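Local coordinates for aminopeptidase-like protein (Chaetomium thermophilum, PDB 5JM6), which probably acts as a zinc-dependent aminopeptidase of the M18 family, assembling into dodecamers and linked to the Cvt pathway of selective autophagy, at residues F386-D391 with A434-I439; V85-R90 with G95-G100. All coordinates share one frame; numbering follows the deposited sequence.

How the contacts relate
Contacts 1 and 2 reach the same mixed sheet at different depths. Contact 1 joins an inner strand, 386-394, to helix 430-443; all its touching residues are buried, and the strand leads to a zinc ligand. Contact 2 lies at the edge of the sheet, where strand 85-86 runs out into a loop, and one of its three touching residues, K96, is exposed. Both rest on apolar packing with no hydrogen bond between their segments, but contact 1 sets an aromatic ring among isoleucine, leucine and valine methyls, whereas contact 2 has no ring and adds lysine methylenes to two leucines. Their centres lie about 27 Å apart and they share no touching residue.

Contact 1. Residues F386-D391 with A434-I439; sequences FLVSSD and AILDRI. With ZN (zinc ion), chain H.
I435, the first residue of segment 434-439 to touch the strand, sends its CD1 methyl to the ring of F386, with I435 CD1 3.6 Å from F386 CE2. The two side chains run past each other in opposite directions, and the methyl meets the ring obliquely. W510 of helix 495-514 touches both residues, so ring and methyl belong to a larger buried cluster. L436 follows and touches another atom of the same ring, also obliquely: its CD2 lies 3.9 Å from F386 CE1. That methyl reaches V388 as well, where L436 CD2 is 4.0 Å from V388 CG2; the one methyl thus touches both residues, which point to the same side of the strand. V388 CG2 in turn stands at the edge of the F386 ring, in its plane. F386 extends to the helix because its CG is anti to the backbone N (chi1 -168°), and its long flat ring helps span the 11.5 Å between the segment axes; V388, short and branched, brings CG2 to L436 CD2 without having to reach far.

Strand and helix are nearly perpendicular, with their directions 82° apart, so the helix crosses the strand and meets it over a short length. L436 also touches A475 and V477 on the neighbouring strand 473-481, extending the packing across the sheet. Strand 386-394 leads on to D391, whose OD1 and OD2 bind a zinc ion at 2.0 and 2.1 Å; H133 and D306 complete this metal site. A helix packed on a mixed central sheet whose strand carries a metal-binding carboxylate is characteristic of the catalytic domain of M18 zinc aminopeptidases.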
ATOM      1  N   PHE A 386     -16.881  53.628 -10.374  1.00 42.07           N
ATOM      2  CA  PHE A 386     -16.106  52.469 -10.782  1.00 40.15           C
ATOM      3  C   PHE A 386     -15.091  52.155  -9.690  1.00 38.31           C
ATOM      4  O   PHE A 386     -14.451  53.062  -9.155  1.00 34.10           O
ATOM      5  CB  PHE A 386     -15.413  52.726 -12.121  1.00 38.17           C
ATOM      6  CG  PHE A 386     -14.822  51.496 -12.743  1.00 37.24           C
ATOM      7  CD1 PHE A 386     -13.569  51.045 -12.365  1.00 38.75           C
ATOM      8  CD2 PHE A 386     -15.517  50.793 -13.711  1.00 36.64           C
ATOM      9  CE1 PHE A 386     -13.021  49.917 -12.936  1.00 38.59           C
ATOM     10  CE2 PHE A 386     -14.973  49.661 -14.288  1.00 43.34           C
ATOM     11  CZ  PHE A 386     -13.723  49.223 -13.899  1.00 40.37           C
ATOM     12  N   LEU A 387     -14.919  50.874  -9.388  1.00 35.45           N
ATOM     13  CA  LEU A 387     -14.007  50.457  -8.329  1.00 34.44           C
ATOM     14  C   LEU A 387     -12.891  49.582  -8.870  1.00 38.43           C
ATOM     15  O   LEU A 387     -13.138  48.486  -9.369  1.00 36.58           O
ATOM     16  CB  LEU A 387     -14.753  49.694  -7.232  1.00 35.41           C
ATOM     17  CG  LEU A 387     -13.812  49.005  -6.236  1.00 41.94           C
ATOM     18  CD1 LEU A 387     -13.267  49.996  -5.214  1.00 30.02           C
ATOM     19  CD2 LEU A 387     -14.463  47.803  -5.555  1.00 39.44           C
ATOM     20  N   VAL A 388     -11.658  50.061  -8.763  1.00 39.30           N
ATOM     21  CA  VAL A 388     -10.521  49.218  -9.082  1.00 39.80           C
ATOM     22  C   VAL A 388     -10.028  48.576  -7.792  1.00 43.07           C
ATOM     23  O   VAL A 388      -9.464  49.242  -6.925  1.00 39.74           O
ATOM     24  CB  VAL A 388      -9.386  50.011  -9.759  1.00 32.87           C
ATOM     25  CG1 VAL A 388      -8.157  49.137  -9.934  1.00 40.22           C
ATOM     26  CG2 VAL A 388      -9.851  50.555 -11.103  1.00 33.03           C
ATOM     27  N   SER A 389     -10.256  47.271  -7.677  1.00 47.18           N
ATOM     28  CA  SER A 389      -9.813  46.502  -6.523  1.00 44.09           C
ATOM     29  C   SER A 389      -8.461  45.897  -6.850  1.00 46.66           C
ATOM     30  O   SER A 389      -8.360  45.019  -7.706  1.00 50.11           O
ATOM     31  CB  SER A 389     -10.829  45.412  -6.171  1.00 47.81           C
ATOM     32  OG  SER A 389     -10.291  44.485  -5.245  1.00 58.76           O
ATOM     33  N   SER A 390      -7.419  46.368  -6.176  1.00 40.89           N
ATOM     34  CA  SER A 390      -6.071  46.028  -6.602  1.00 49.64           C
ATOM     35  C   SER A 390      -5.298  45.186  -5.591  1.00 49.14           C
ATOM     36  O   SER A 390      -4.950  45.653  -4.508  1.00 45.84           O
ATOM     37  CB  SER A 390      -5.291  47.304  -6.931  1.00 48.19           C
ATOM     38  OG  SER A 390      -5.000  48.060  -5.771  1.00 42.19           O
ATOM     39  N   ASP A 391      -5.048  43.935  -5.972  1.00 50.93           N
ATOM     40  CA  ASP A 391      -4.144  43.047  -5.249  1.00 50.49           C
ATOM     41  C   ASP A 391      -3.055  42.601  -6.214  1.00 55.32           C
ATOM     42  O   ASP A 391      -3.264  42.603  -7.424  1.00 58.13           O
ATOM     43  CB  ASP A 391      -4.888  41.835  -4.677  1.00 45.18           C
ATOM     44  CG  ASP A 391      -4.165  41.211  -3.494  1.00 60.69           C
ATOM     45  OD1 ASP A 391      -3.037  41.652  -3.190  1.00 67.29           O
ATOM     46  OD2 ASP A 391      -4.718  40.281  -2.869  1.00 70.51           O
ATOM     47  N   ALA A 434     -12.847  46.947 -21.169  1.00 30.47           N
ATOM     48  CA  ALA A 434     -12.982  47.987 -22.184  1.00 33.18           C
ATOM     49  C   ALA A 434     -12.657  49.360 -21.600  1.00 36.95           C
ATOM     50  O   ALA A 434     -11.969  50.165 -22.226  1.00 32.61           O
ATOM     51  CB  ALA A 434     -14.383  47.980 -22.777  1.00 37.60           C
ATOM     52  N   ILE A 435     -13.143  49.608 -20.388  1.00 36.50           N
ATOM     53  CA  ILE A 435     -12.909  50.876 -19.706  1.00 33.61           C
ATOM     54  C   ILE A 435     -11.436  51.071 -19.352  1.00 34.31           C
ATOM     55  O   ILE A 435     -10.853  52.114 -19.648  1.00 35.69           O
ATOM     56  CB  ILE A 435     -13.756  50.980 -18.420  1.00 34.47           C
ATOM     57  CG1 ILE A 435     -15.246  50.965 -18.767  1.00 36.79           C
ATOM     58  CG2 ILE A 435     -13.402  52.239 -17.640  1.00 27.33           C
ATOM     59  CD1 ILE A 435     -16.136  50.627 -17.597  1.00 28.65           C
ATOM     60  N   LEU A 436     -10.828  50.065 -18.728  1.00 31.15           N
ATOM     61  CA  LEU A 436      -9.454  50.206 -18.255  1.00 33.72           C
ATOM     62  C   LEU A 436      -8.434  50.123 -19.389  1.00 39.60           C
ATOM     63  O   LEU A 436      -7.355  50.703 -19.291  1.00 36.56           O
ATOM     64  CB  LEU A 436      -9.136  49.153 -17.194  1.00 34.84           C
ATOM     65  CG  LEU A 436      -9.966  49.125 -15.910  1.00 32.14           C
ATOM     66  CD1 LEU A 436      -9.588  47.896 -15.117  1.00 34.47           C
ATOM     67  CD2 LEU A 436      -9.760  50.378 -15.073  1.00 31.84           C
ATOM     68  N   ASP A 437      -8.761  49.403 -20.459  1.00 44.72           N
ATOM     69  CA  ASP A 437      -7.912  49.437 -21.644  1.00 42.23           C
ATOM     70  C   ASP A 437      -7.967  50.829 -22.260  1.00 39.86           C
ATOM     71  O   ASP A 437      -6.966  51.338 -22.762  1.00 40.35           O
ATOM     72  CB  ASP A 437      -8.331  48.381 -22.669  1.00 39.18           C
ATOM     73  CG  ASP A 437      -7.721  47.024 -22.385  1.00 46.75           C
ATOM     74  OD1 ASP A 437      -6.910  46.925 -21.440  1.00 48.49           O
ATOM     75  OD2 ASP A 437      -8.036  46.060 -23.115  1.00 46.06           O
ATOM     76  N   ARG A 438      -9.144  51.445 -22.204  1.00 40.57           N
ATOM     77  CA  ARG A 438      -9.333  52.789 -22.734  1.00 37.57           C
ATOM     78  C   ARG A 438      -8.595  53.824 -21.889  1.00 41.68           C
ATOM     79  O   ARG A 438      -7.955  54.728 -22.424  1.00 44.89           O
ATOM     80  CB  ARG A 438     -10.823  53.124 -22.810  1.00 34.76           C
ATOM     81  CG  ARG A 438     -11.127  54.577 -23.117  1.00 38.33           C
ATOM     82  CD  ARG A 438     -10.771  54.935 -24.548  1.00 41.80           C
ATOM     83  NE  ARG A 438     -11.206  56.288 -24.882  1.00 44.65           N
ATOM     84  CZ  ARG A 438     -10.549  57.102 -25.699  1.00 44.31           C
ATOM     85  NH1 ARG A 438      -9.419  56.702 -26.267  1.00 47.99           N
ATOM     86  NH2 ARG A 438     -11.019  58.318 -25.947  1.00 37.18           N
ATOM     87  N   ILE A 439      -8.680  53.690 -20.571  1.00 38.38           N
ATOM     88  CA  ILE A 439      -7.947  54.585 -19.686  1.00 41.16           C
ATOM     89  C   ILE A 439      -6.443  54.406 -19.891  1.00 40.67           C
ATOM     90  O   ILE A 439      -5.699  55.386 -19.952  1.00 37.10           O
ATOM     91  CB  ILE A 439      -8.335  54.359 -18.209  1.00 39.57           C
ATOM     92  CG1 ILE A 439      -9.661  55.069 -17.921  1.00 36.23           C
ATOM     93  CG2 ILE A 439      -7.252  54.870 -17.273  1.00 40.92           C
ATOM     94  CD1 ILE A 439     -10.113  54.993 -16.487  1.00 33.97           C
TER
HETATM   95 ZN    ZN H 602      -3.098  40.452  -1.546  1.00 71.99          ZN

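Contact 2. Residues V85-R90 with G95-G100; sequences VELPAR and GKLVPG
Apolar packing between the two arms of a connection at the edge of the sheet brings L87 against K96 and L97. Segment 85-90 leaves the short edge strand 85-86, and segment 95-100 returns toward strand 102-107. The leucine tips meet end to end, with L87 CD1 3.8 Å from L97 CD2. L87's other methyl is used too: L87 CD2 lies 3.6 Å from K96 CE, the lysine chain lying alongside the leucine and pointing the other way. A lysine suits this exposed position because its methylenes can lie over a leucine while its polar end remains separate from the apolar contact. L87 reaches both partners with its CG beside the backbone N (chi1 -60°).

Strands 85-86 and 102-107 are parallel neighbours in the mixed sheet, so the chain must return to the starting end before pairing again, and segment 95-100 lies on this return path. Y103 of the second strand touches both L87 and L97, while I361 and F365 of helix 353-368 also pack on L97; these neighbours explain why leucine is well suited to both buried positions. G100, near the end of the return, has phi +82°, a backbone shape that favours glycine. At the far end of segment 85-90, R90 forms a salt bridge with D514 of a neighbouring subunit, carrying the connection to the dodecamer interface.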
ATOM      1  N   VAL A  85      -7.448  67.019   5.262  1.00 27.41           N
ATOM      2  CA  VAL A  85      -8.099  67.218   6.550  1.00 26.07           C
ATOM      3  C   VAL A  85      -8.657  65.892   7.058  1.00 30.22           C
ATOM      4  O   VAL A  85      -9.310  65.167   6.312  1.00 30.68           O
ATOM      5  CB  VAL A  85      -9.232  68.260   6.448  1.00 26.13           C
ATOM      6  CG1 VAL A  85     -10.033  68.322   7.737  1.00 17.59           C
ATOM      7  CG2 VAL A  85      -8.666  69.625   6.092  1.00 23.43           C
ATOM      8  N   GLU A  86      -8.394  65.571   8.320  1.00 28.20           N
ATOM      9  CA  GLU A  86      -8.869  64.316   8.895  1.00 29.14           C
ATOM     10  C   GLU A  86     -10.315  64.427   9.358  1.00 32.45           C
ATOM     11  O   GLU A  86     -10.684  65.391  10.027  1.00 33.89           O
ATOM     12  CB  GLU A  86      -7.987  63.890  10.070  1.00 29.78           C
ATOM     13  CG  GLU A  86      -8.510  62.666  10.805  1.00 33.50           C
ATOM     14  CD  GLU A  86      -7.529  62.113  11.820  1.00 37.89           C
ATOM     15  OE1 GLU A  86      -7.766  60.994  12.322  1.00 53.14           O
ATOM     16  OE2 GLU A  86      -6.523  62.792  12.118  1.00 42.85           O
ATOM     17  N   LEU A  87     -11.133  63.439   9.005  1.00 33.83           N
ATOM     18  CA  LEU A  87     -12.511  63.412   9.474  1.00 32.77           C
ATOM     19  C   LEU A  87     -12.692  62.329  10.533  1.00 35.00           C
ATOM     20  O   LEU A  87     -12.812  61.148  10.204  1.00 32.88           O
ATOM     21  CB  LEU A  87     -13.462  63.174   8.299  1.00 34.17           C
ATOM     22  CG  LEU A  87     -13.418  64.230   7.192  1.00 33.71           C
ATOM     23  CD1 LEU A  87     -14.170  63.767   5.955  1.00 30.70           C
ATOM     24  CD2 LEU A  87     -13.988  65.539   7.701  1.00 34.28           C
ATOM     25  N   PRO A  88     -12.747  62.735  11.811  1.00 34.20           N
ATOM     26  CA  PRO A  88     -12.914  61.780  12.911  1.00 36.25           C
ATOM     27  C   PRO A  88     -14.315  61.189  12.911  1.00 36.05           C
ATOM     28  O   PRO A  88     -15.285  61.935  12.773  1.00 34.65           O
ATOM     29  CB  PRO A  88     -12.672  62.631  14.164  1.00 36.50           C
ATOM     30  CG  PRO A  88     -11.962  63.858  13.674  1.00 37.46           C
ATOM     31  CD  PRO A  88     -12.508  64.100  12.305  1.00 33.44           C
ATOM     32  N   ALA A  89     -14.419  59.875  13.073  1.00 30.12           N
ATOM     33  CA  ALA A  89     -15.707  59.202  12.967  1.00 35.75           C
ATOM     34  C   ALA A  89     -16.718  59.721  13.987  1.00 37.36           C
ATOM     35  O   ALA A  89     -17.905  59.834  13.686  1.00 35.74           O
ATOM     36  CB  ALA A  89     -15.532  57.699  13.118  1.00 28.06           C
ATOM     37  N   ARG A  90     -16.251  60.053  15.186  1.00 34.50           N
ATOM     38  CA  ARG A  90     -17.162  60.448  16.255  1.00 37.91           C
ATOM     39  C   ARG A  90     -17.756  61.844  16.060  1.00 34.39           C
ATOM     40  O   ARG A  90     -18.781  62.166  16.655  1.00 33.64           O
ATOM     41  CB  ARG A  90     -16.458  60.373  17.610  1.00 35.71           C
ATOM     42  CG  ARG A  90     -16.161  58.957  18.069  1.00 38.11           C
ATOM     43  CD  ARG A  90     -15.352  58.956  19.351  1.00 31.20           C
ATOM     44  NE  ARG A  90     -15.162  57.608  19.874  1.00 34.60           N
ATOM     45  CZ  ARG A  90     -15.472  57.241  21.114  1.00 39.33           C
ATOM     46  NH1 ARG A  90     -15.983  58.124  21.960  1.00 38.22           N
ATOM     47  NH2 ARG A  90     -15.266  55.991  21.508  1.00 41.93           N
ATOM     48  N   GLY A  95     -21.641  69.377   8.124  1.00 38.69           N
ATOM     49  CA  GLY A  95     -21.265  70.719   7.724  1.00 53.07           C
ATOM     50  C   GLY A  95     -20.105  70.819   6.740  1.00 53.30           C
ATOM     51  O   GLY A  95     -20.241  71.412   5.670  1.00 43.05           O
ATOM     52  N   LYS A  96     -18.998  70.153   7.074  1.00 54.38           N
ATOM     53  CA  LYS A  96     -17.647  70.498   6.592  1.00 47.20           C
ATOM     54  C   LYS A  96     -17.249  70.339   5.139  1.00 50.15           C
ATOM     55  O   LYS A  96     -16.248  70.916   4.715  1.00 48.73           O
ATOM     56  CB  LYS A  96     -16.599  69.661   7.305  1.00 49.58           C
ATOM     57  CG  LYS A  96     -16.716  69.414   8.759  1.00 56.37           C
ATOM     58  CD  LYS A  96     -15.310  69.005   9.152  1.00 62.93           C
ATOM     59  CE  LYS A  96     -15.263  67.851  10.105  1.00 62.05           C
ATOM     60  NZ  LYS A  96     -15.130  68.416  11.453  1.00 63.31           N
ATOM     61  N   LEU A  97     -17.919  69.473   4.402  1.00 46.23           N
ATOM     62  CA  LEU A  97     -17.306  69.026   3.165  1.00 39.44           C
ATOM     63  C   LEU A  97     -17.647  69.965   2.024  1.00 37.60           C
ATOM     64  O   LEU A  97     -18.787  70.401   1.869  1.00 44.83           O
ATOM     65  CB  LEU A  97     -17.708  67.588   2.855  1.00 41.23           C
ATOM     66  CG  LEU A  97     -17.335  66.563   3.932  1.00 38.53           C
ATOM     67  CD1 LEU A  97     -17.594  65.156   3.429  1.00 33.52           C
ATOM     68  CD2 LEU A  97     -15.887  66.717   4.387  1.00 38.61           C
ATOM     69  N   VAL A  98     -16.628  70.276   1.236  1.00 35.66           N
ATOM     70  CA  VAL A  98     -16.693  71.359   0.274  1.00 36.17           C
ATOM     71  C   VAL A  98     -16.001  70.900  -1.007  1.00 38.24           C
ATOM     72  O   VAL A  98     -15.051  70.117  -0.951  1.00 36.49           O
ATOM     73  CB  VAL A  98     -16.032  72.642   0.860  1.00 39.52           C
ATOM     74  CG1 VAL A  98     -14.508  72.570   0.779  1.00 31.17           C
ATOM     75  CG2 VAL A  98     -16.558  73.900   0.189  1.00 42.83           C
ATOM     76  N   PRO A  99     -16.505  71.340  -2.173  1.00 36.70           N
ATOM     77  CA  PRO A  99     -15.821  71.002  -3.426  1.00 38.20           C
ATOM     78  C   PRO A  99     -14.371  71.470  -3.415  1.00 38.23           C
ATOM     79  O   PRO A  99     -14.071  72.534  -2.872  1.00 36.49           O
ATOM     80  CB  PRO A  99     -16.634  71.750  -4.484  1.00 31.96           C
ATOM     81  CG  PRO A  99     -17.986  71.888  -3.890  1.00 27.50           C
ATOM     82  CD  PRO A  99     -17.785  72.030  -2.410  1.00 31.08           C
ATOM     83  N   GLY A 100     -13.482  70.672  -3.995  1.00 37.69           N
ATOM     84  CA  GLY A 100     -12.068  70.993  -3.990  1.00 31.13           C
ATOM     85  C   GLY A 100     -11.369  70.585  -2.705  1.00 30.86           C
ATOM     86  O   GLY A 100     -10.154  70.721  -2.591  1.00 34.38           O
TER